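Ferredoxin CarAc (Pseudomonas resinovorans, PDB 7BUH) carries electrons from the reductase CarAd to the terminal oxygenase CarAa of carbazole 1,9a-dioxygenase, using a Rieske-type [2Fe-2S] cluster. Local coordinates at residues Arg20-Ala31 against Glu43-Ser54; Gln3-Ala11 against Val93-Gly104. All coordinates share one frame; numbering follows the deposited sequence. Where two conformers were deposited one is given.

Interaction 1 (Arg20-Ala31 against Glu43-Ser54); sequences RRVNRVGAAPLA and EDTCTHGIASLS. With FES (Fe2/s2 (inorganic) cluster), chain B.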
# COMPACT_ATOMS: atom_id res chain seq x y z
N ARG A 20 -3.37 6.71 2.98
CA ARG A 20 -4.80 6.35 3.12
C ARG A 20 -4.89 4.83 3.12
O ARG A 20 -4.31 4.19 2.22
CB ARG A 20 -5.65 6.84 1.95
CG ARG A 20 -6.01 8.32 1.99
CD ARG A 20 -7.37 8.56 2.64
NE ARG A 20 -8.03 9.77 2.14
CZ ARG A 20 -7.57 11.00 2.32
NH1 ARG A 20 -8.24 12.03 1.86
NH2 ARG A 20 -6.44 11.21 2.97
N ARG A 21 -5.65 4.29 4.05
CA ARG A 21 -5.98 2.85 4.05
C ARG A 21 -7.18 2.62 3.16
O ARG A 21 -8.11 3.42 3.16
CB ARG A 21 -6.21 2.36 5.48
CG ARG A 21 -6.57 0.90 5.60
CD ARG A 21 -6.60 0.53 7.05
NE ARG A 21 -7.10 -0.81 7.17
CZ ARG A 21 -7.33 -1.40 8.31
NH1 ARG A 21 -7.12 -0.74 9.44
NH2 ARG A 21 -7.81 -2.63 8.31
N VAL A 22 -7.11 1.56 2.37
CA VAL A 22 -8.18 1.09 1.46
C VAL A 22 -8.62 -0.30 1.92
O VAL A 22 -7.82 -1.28 1.85
CB VAL A 22 -7.71 1.08 -0.00
CG1 VAL A 22 -8.80 0.53 -0.88
CG2 VAL A 22 -7.26 2.46 -0.45
N ASN A 23 -9.87 -0.42 2.37
CA ASN A 23 -10.39 -1.73 2.82
C ASN A 23 -11.03 -2.45 1.62
O ASN A 23 -11.64 -1.77 0.76
CB ASN A 23 -11.33 -1.56 4.00
CG ASN A 23 -10.65 -0.88 5.16
OD1 ASN A 23 -9.84 -1.50 5.86
ND2 ASN A 23 -10.92 0.39 5.32
N ARG A 24 -10.85 -3.76 1.56
CA ARG A 24 -11.40 -4.63 0.49
C ARG A 24 -12.25 -5.73 1.14
O ARG A 24 -11.69 -6.59 1.85
CB ARG A 24 -10.28 -5.24 -0.34
CG ARG A 24 -9.38 -4.21 -1.01
CD ARG A 24 -8.44 -4.88 -1.96
NE ARG A 24 -7.44 -5.63 -1.25
CZ ARG A 24 -6.67 -6.59 -1.76
NH1 ARG A 24 -6.81 -6.96 -3.02
NH2 ARG A 24 -5.77 -7.19 -1.01
N VAL A 25 -13.55 -5.68 0.90
CA VAL A 25 -14.51 -6.70 1.40
C VAL A 25 -13.88 -8.08 1.17
O VAL A 25 -13.58 -8.38 0.01
CB VAL A 25 -15.89 -6.54 0.73
CG1 VAL A 25 -16.68 -5.41 1.38
CG2 VAL A 25 -15.78 -6.32 -0.78
N GLY A 26 -13.56 -8.80 2.25
CA GLY A 26 -13.07 -10.20 2.24
C GLY A 26 -11.64 -10.35 1.75
O GLY A 26 -11.24 -11.51 1.44
N ALA A 27 -10.86 -9.26 1.68
CA ALA A 27 -9.44 -9.32 1.29
C ALA A 27 -8.63 -8.37 2.19
O ALA A 27 -9.21 -7.64 3.03
CB ALA A 27 -9.25 -9.02 -0.19
N ALA A 28 -7.32 -8.47 2.05
CA ALA A 28 -6.36 -7.72 2.89
C ALA A 28 -6.46 -6.24 2.54
O ALA A 28 -6.61 -5.89 1.37
CB ALA A 28 -4.97 -8.22 2.62
N PRO A 29 -6.32 -5.35 3.53
CA PRO A 29 -6.35 -3.92 3.27
C PRO A 29 -5.06 -3.47 2.57
O PRO A 29 -4.03 -4.12 2.67
CB PRO A 29 -6.50 -3.32 4.66
CG PRO A 29 -5.82 -4.33 5.52
CD PRO A 29 -6.28 -5.65 4.97
N LEU A 30 -5.19 -2.40 1.80
CA LEU A 30 -4.06 -1.73 1.11
C LEU A 30 -3.78 -0.37 1.78
O LEU A 30 -4.67 0.22 2.41
CB LEU A 30 -4.40 -1.55 -0.37
CG LEU A 30 -4.89 -2.81 -1.08
CD1 LEU A 30 -5.30 -2.52 -2.51
CD2 LEU A 30 -3.85 -3.91 -1.02
N ALA A 31 -2.55 0.09 1.62
CA ALA A 31 -2.13 1.46 1.98
C ALA A 31 -1.78 2.17 0.68
O ALA A 31 -1.06 1.58 -0.14
CB ALA A 31 -0.99 1.41 2.94
N GLU A 43 0.27 -3.68 0.31
CA GLU A 43 -0.47 -4.22 1.45
C GLU A 43 -0.34 -3.23 2.61
O GLU A 43 0.75 -2.64 2.81
CB GLU A 43 0.06 -5.60 1.87
CG GLU A 43 -0.25 -6.67 0.86
CD GLU A 43 0.70 -7.87 0.84
OE1 GLU A 43 1.72 -7.94 1.63
OE2 GLU A 43 0.41 -8.75 -0.02
N ASP A 44 -1.41 -3.03 3.37
CA ASP A 44 -1.38 -2.16 4.57
C ASP A 44 -0.72 -2.89 5.75
O ASP A 44 -0.19 -2.20 6.68
CB ASP A 44 -2.80 -1.77 4.97
CG ASP A 44 -2.86 -0.85 6.18
OD1 ASP A 44 -2.31 0.26 6.08
OD2 ASP A 44 -3.47 -1.26 7.20
N THR A 45 -0.82 -4.21 5.80
CA THR A 45 -0.44 -4.99 7.00
C THR A 45 1.07 -5.22 6.97
O THR A 45 1.54 -5.82 6.05
CB THR A 45 -1.24 -6.29 7.10
OG1 THR A 45 -2.63 -5.95 6.99
CG2 THR A 45 -0.95 -7.01 8.39
N CYS A 46 1.77 -4.73 7.99
CA CYS A 46 3.21 -4.99 8.18
C CYS A 46 3.41 -6.51 8.22
O CYS A 46 2.72 -7.20 9.02
CB CYS A 46 3.72 -4.35 9.46
SG CYS A 46 5.51 -4.51 9.58
N THR A 47 4.35 -7.01 7.42
CA THR A 47 4.61 -8.47 7.33
C THR A 47 5.22 -8.99 8.62
O THR A 47 5.14 -10.21 8.85
CB THR A 47 5.47 -8.81 6.12
OG1 THR A 47 6.69 -8.09 6.25
CG2 THR A 47 4.73 -8.53 4.84
N HIS A 48 5.83 -8.13 9.43
CA HIS A 48 6.55 -8.51 10.66
C HIS A 48 5.56 -8.85 11.78
O HIS A 48 5.54 -9.99 12.23
CB HIS A 48 7.54 -7.42 11.05
CG HIS A 48 8.23 -7.75 12.32
ND1 HIS A 48 7.96 -7.05 13.47
CD2 HIS A 48 9.13 -8.72 12.64
CE1 HIS A 48 8.73 -7.53 14.45
NE2 HIS A 48 9.42 -8.58 13.97
N GLY A 49 4.81 -7.89 12.29
CA GLY A 49 3.96 -8.09 13.48
C GLY A 49 2.57 -7.49 13.36
O GLY A 49 2.00 -7.12 14.43
N ILE A 50 2.03 -7.36 12.13
CA ILE A 50 0.57 -7.24 11.86
C ILE A 50 0.05 -5.82 12.11
O ILE A 50 -1.18 -5.63 12.17
CB ILE A 50 -0.19 -8.27 12.73
CG1 ILE A 50 0.31 -9.69 12.49
CG2 ILE A 50 -1.67 -8.15 12.53
CD1 ILE A 50 0.22 -10.15 11.05
N ALA A 51 0.93 -4.84 12.22
CA ALA A 51 0.53 -3.43 12.40
C ALA A 51 -0.08 -2.92 11.09
O ALA A 51 0.16 -3.51 10.02
CB ALA A 51 1.71 -2.60 12.81
N SER A 52 -0.82 -1.81 11.18
CA SER A 52 -1.31 -1.07 10.00
C SER A 52 -0.24 -0.04 9.59
O SER A 52 -0.01 0.94 10.33
CB SER A 52 -2.66 -0.47 10.26
OG SER A 52 -3.10 0.27 9.16
N LEU A 53 0.36 -0.21 8.42
CA LEU A 53 1.33 0.77 7.89
C LEU A 53 0.70 2.15 7.64
O LEU A 53 1.42 3.14 7.72
CB LEU A 53 2.02 0.22 6.63
CG LEU A 53 2.89 -1.01 6.89
CD1 LEU A 53 3.44 -1.54 5.59
CD2 LEU A 53 4.03 -0.68 7.85
N SER A 54 -0.60 2.23 7.34
CA SER A 54 -1.29 3.53 7.14
C SER A 54 -1.37 4.32 8.46
O SER A 54 -1.82 5.47 8.41
CB SER A 54 -2.65 3.36 6.54
OG SER A 54 -3.43 2.52 7.37
FE1 FES B . 6.92 -5.18 13.61
FE2 FES B . 5.83 -3.68 11.69
S1 FES B . 4.73 -4.96 13.13
S2 FES B . 7.96 -3.72 12.34
O HOH W 1 -5.30 1.72 9.89
O HOH W 2 -2.77 -5.94 4.22
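Asp44 N donates to Pro29 O at 2.9 Å, in a nearly straight bond (172°). A water also donates to Pro29 O and accepts from Thr45 N. This joins strand 27-31 to the start of the cluster loop, beside the antiparallel bridge of Leu30 with Glu43.

The charged contact is looser. Arg21 is extended, and Asp44 OD2 lies over one face of its guanidinium, 3.7 Å from Arg21 NE. No N-H points at the oxygen, so this long salt bridge rests on charge alone. A second water links Arg21 NH1 to Ser52 OG.

The Asp44 carboxylate is held within its own loop, turned toward Ser52 and Ser54 by CG lying anti to the backbone N (chi1 -179°). Asp44 OD1 accepts from Ser54 N (2.9 Å). In the modelled conformer Ser54 OG bonds it too, from the opposite face. Ser52 OG donates to the syn lone pair of Asp44 OD2 at 2.5 Å.

Pro29 CG packs 4.0 Å from Asp44 CB. The Ala31 CB methyl lies 3.6 Å from the carboxylate oxygen Asp44 OD1.

An alanine in place of Asp44 is likely to leave Ser52 OG and Ser54 N without their acceptor and Arg21 without its counter-charge.

In this loop Cys46 SG binds one iron, FE2, and His48 ND1 the other, FE1; Cys65 and His68 complete the Rieske site. Asp44 thus ties both ends of the loop together against the hairpin.

Interaction 2 (Gln3-Ala11 against Val93-Gly104); sequences QIWLKVCAA and VEVKEGEVYVAG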
# COMPACT_ATOMS: atom_id res chain seq x y z
N GLN A 3 -8.09 -5.29 -14.70
CA GLN A 3 -9.56 -5.08 -14.76
C GLN A 3 -10.00 -4.32 -13.49
O GLN A 3 -10.65 -3.31 -13.68
CB GLN A 3 -10.35 -6.37 -14.99
CG GLN A 3 -11.82 -6.19 -14.67
CD GLN A 3 -12.70 -7.39 -14.94
OE1 GLN A 3 -12.82 -8.28 -14.11
NE2 GLN A 3 -13.34 -7.38 -16.11
N ILE A 4 -9.66 -4.76 -12.27
CA ILE A 4 -10.22 -4.19 -10.99
C ILE A 4 -9.42 -2.96 -10.56
O ILE A 4 -8.20 -3.07 -10.36
CB ILE A 4 -10.27 -5.21 -9.83
CG1 ILE A 4 -11.07 -6.47 -10.18
CG2 ILE A 4 -10.83 -4.55 -8.58
CD1 ILE A 4 -10.80 -7.62 -9.21
N TRP A 5 -10.11 -1.84 -10.38
CA TRP A 5 -9.56 -0.57 -9.85
C TRP A 5 -10.45 -0.11 -8.72
O TRP A 5 -11.69 -0.21 -8.86
CB TRP A 5 -9.48 0.45 -10.98
CG TRP A 5 -8.44 0.07 -11.98
CD1 TRP A 5 -8.57 -0.64 -13.14
CD2 TRP A 5 -7.05 0.40 -11.85
NE1 TRP A 5 -7.33 -0.80 -13.73
CE2 TRP A 5 -6.38 -0.17 -12.96
CE3 TRP A 5 -6.32 1.08 -10.87
CZ2 TRP A 5 -5.02 -0.01 -13.15
CZ3 TRP A 5 -4.96 1.23 -11.06
CH2 TRP A 5 -4.32 0.69 -12.18
N LEU A 6 -9.85 0.30 -7.60
CA LEU A 6 -10.59 0.75 -6.41
C LEU A 6 -10.45 2.26 -6.27
O LEU A 6 -9.31 2.75 -6.20
CB LEU A 6 -10.04 0.04 -5.18
CG LEU A 6 -10.03 -1.47 -5.23
CD1 LEU A 6 -9.57 -2.00 -3.90
CD2 LEU A 6 -11.41 -2.05 -5.60
N LYS A 7 -11.55 2.99 -6.25
CA LYS A 7 -11.51 4.45 -6.14
C LYS A 7 -11.17 4.78 -4.69
O LYS A 7 -11.84 4.26 -3.75
CB LYS A 7 -12.80 5.10 -6.63
CG LYS A 7 -12.85 6.61 -6.40
CD LYS A 7 -14.14 7.24 -6.91
CE LYS A 7 -14.23 7.17 -8.42
NZ LYS A 7 -15.52 7.69 -8.94
N VAL A 8 -10.15 5.60 -4.49
CA VAL A 8 -9.67 5.97 -3.13
C VAL A 8 -10.22 7.34 -2.77
O VAL A 8 -10.98 7.45 -1.76
CB VAL A 8 -8.13 5.92 -3.10
CG1 VAL A 8 -7.56 6.23 -1.74
CG2 VAL A 8 -7.69 4.55 -3.57
N CYS A 9 -9.83 8.38 -3.49
CA CYS A 9 -10.18 9.78 -3.15
C CYS A 9 -9.70 10.68 -4.27
O CYS A 9 -9.01 10.19 -5.13
CB CYS A 9 -9.51 10.22 -1.86
SG CYS A 9 -7.70 10.02 -1.88
N ALA A 10 -10.03 11.95 -4.22
CA ALA A 10 -9.42 12.97 -5.08
C ALA A 10 -7.93 13.06 -4.77
O ALA A 10 -7.57 13.06 -3.58
CB ALA A 10 -10.10 14.30 -4.86
N ALA A 11 -7.10 13.19 -5.80
CA ALA A 11 -5.64 13.41 -5.64
C ALA A 11 -5.40 14.61 -4.73
O ALA A 11 -4.53 14.52 -3.85
CB ALA A 11 -4.95 13.57 -6.98
N VAL A 93 -1.07 2.14 -8.94
CA VAL A 93 -1.92 3.31 -8.60
C VAL A 93 -2.02 4.19 -9.84
O VAL A 93 -0.96 4.50 -10.40
CB VAL A 93 -1.40 4.13 -7.42
CG1 VAL A 93 -2.34 5.31 -7.14
CG2 VAL A 93 -1.21 3.28 -6.17
N GLU A 94 -3.23 4.53 -10.27
CA GLU A 94 -3.46 5.46 -11.42
C GLU A 94 -4.31 6.61 -10.91
O GLU A 94 -5.33 6.34 -10.25
CB GLU A 94 -4.15 4.74 -12.58
CG GLU A 94 -3.19 3.91 -13.44
CD GLU A 94 -3.76 3.05 -14.58
OE1 GLU A 94 -2.97 2.25 -15.16
OE2 GLU A 94 -4.97 3.15 -14.92
N VAL A 95 -3.96 7.85 -11.27
CA VAL A 95 -4.86 9.03 -11.11
C VAL A 95 -5.67 9.15 -12.40
O VAL A 95 -5.07 9.22 -13.45
CB VAL A 95 -4.10 10.31 -10.78
CG1 VAL A 95 -5.06 11.45 -10.47
CG2 VAL A 95 -3.11 10.09 -9.65
N LYS A 96 -6.99 9.04 -12.30
CA LYS A 96 -7.91 9.09 -13.46
C LYS A 96 -8.92 10.21 -13.19
O LYS A 96 -9.64 10.18 -12.16
CB LYS A 96 -8.59 7.73 -13.66
CG LYS A 96 -7.73 6.47 -13.71
CD LYS A 96 -8.59 5.20 -13.47
CE LYS A 96 -7.88 3.93 -12.99
NZ LYS A 96 -7.30 3.11 -14.08
N GLU A 97 -8.93 11.23 -14.06
CA GLU A 97 -9.79 12.44 -13.91
C GLU A 97 -9.60 13.02 -12.50
O GLU A 97 -10.61 13.39 -11.88
CB GLU A 97 -11.29 12.12 -14.05
CG GLU A 97 -11.68 11.36 -15.31
CD GLU A 97 -11.73 12.22 -16.57
OE1 GLU A 97 -11.46 13.42 -16.51
OE2 GLU A 97 -11.95 11.65 -17.62
N GLY A 98 -8.36 13.07 -11.99
CA GLY A 98 -8.02 13.73 -10.71
C GLY A 98 -8.41 12.90 -9.49
O GLY A 98 -8.33 13.41 -8.32
N GLU A 99 -8.76 11.65 -9.73
CA GLU A 99 -9.12 10.71 -8.65
C GLU A 99 -8.11 9.58 -8.61
O GLU A 99 -7.78 9.04 -9.66
CB GLU A 99 -10.56 10.26 -8.87
CG GLU A 99 -11.53 11.37 -8.46
CD GLU A 99 -12.77 10.92 -7.70
OE1 GLU A 99 -13.79 10.71 -8.37
OE2 GLU A 99 -12.70 10.83 -6.45
N VAL A 100 -7.72 9.21 -7.39
CA VAL A 100 -6.71 8.14 -7.15
C VAL A 100 -7.43 6.78 -7.15
O VAL A 100 -8.44 6.62 -6.42
CB VAL A 100 -6.00 8.37 -5.80
CG1 VAL A 100 -5.02 7.24 -5.55
CG2 VAL A 100 -5.32 9.74 -5.80
N TYR A 101 -6.94 5.87 -7.96
CA TYR A 101 -7.40 4.47 -8.00
C TYR A 101 -6.23 3.54 -7.73
O TYR A 101 -5.14 3.71 -8.32
CB TYR A 101 -7.98 4.12 -9.37
CG TYR A 101 -9.25 4.85 -9.69
CD1 TYR A 101 -9.21 6.18 -10.09
CD2 TYR A 101 -10.48 4.22 -9.67
CE1 TYR A 101 -10.37 6.88 -10.40
CE2 TYR A 101 -11.65 4.90 -9.98
CZ TYR A 101 -11.59 6.24 -10.36
OH TYR A 101 -12.71 6.97 -10.71
N VAL A 102 -6.49 2.53 -6.92
CA VAL A 102 -5.50 1.45 -6.70
C VAL A 102 -6.01 0.16 -7.34
O VAL A 102 -7.18 -0.16 -7.20
CB VAL A 102 -5.12 1.33 -5.21
CG1 VAL A 102 -6.28 1.00 -4.29
CG2 VAL A 102 -4.01 0.32 -5.04
N ALA A 103 -5.13 -0.55 -8.03
CA ALA A 103 -5.45 -1.85 -8.64
C ALA A 103 -5.90 -2.79 -7.52
O ALA A 103 -5.39 -2.67 -6.34
CB ALA A 103 -4.29 -2.38 -9.41
N GLY A 104 -6.92 -3.58 -7.82
CA GLY A 104 -7.51 -4.54 -6.88
C GLY A 104 -6.68 -5.80 -6.90
O GLY A 104 -6.98 -6.65 -6.05
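Lys96 NZ stands over the indole face of Trp5, 3.6 Å from the centroid of the five-membered ring, in a cation-pi contact. The same nitrogen makes a salt bridge to Glu94 OE2, modelled as very short (2.5 Å); that oxygen lies over the same face toward the rim. The Lys96 chain bends at its last torsion (chi4 -85°), bringing NZ above the ring. A looser salt bridge joins Lys7 NZ to Glu99 OE1 at 3.5 Å, with the lysine end less surely placed.

The backbones pair as antiparallel strands. Leu6 N donates to Val102 O at 2.7 Å. Val8 N donates to Val100 O, but Val100 N donates to Cys9 O. This one-residue slip is a beta bulge at Val8 and Cys9. Gly104 N to Ile4 O and Ala11 N to Gly98 O continue the bonding at the ends.

Ala103 CB makes a CH-pi contact with the other face of Trp5, 4.1 Å from the centroid of the six-membered ring. The sandwiched indole bonds Asn2 O through NE1. Tyr101 CB packs 3.8 Å from Trp5 CE3. On the other side of the sheet, Val102 CG1 touches Leu6 CB and, at 3.9 Å, Val8 CG2.

Strand 5-10 is one edge of the six-stranded sheet, beside 99-103. Leu6 and Val8 touch Val22 of strand 18-24, while Val100 and Val102 touch strands 27-35 and 38-43.

Interactions 1 and 2 share one six-stranded antiparallel sheet of the Rieske domain, with centres about 17 Å apart. Strands 5-10 and 18-24 are the outermost strands of this sheet, yet they pack against each other. Val22 CG2 meets Val8 CG2 at 3.8 Å, and Arg24 CG meets Leu6 CD1 at 3.6 Å. Arg24 NH1 also lies 3.1 Å from Gly104 O. Both segments of interaction 1 come between 3-11 and 93-104 in the chain, the two segments that interaction 2 brings together. The [2Fe-2S] cluster belongs to interaction 1, where His48 ND1 binds FE1 at 2.1 Å. Interaction 2 is structural pairing away from the cluster.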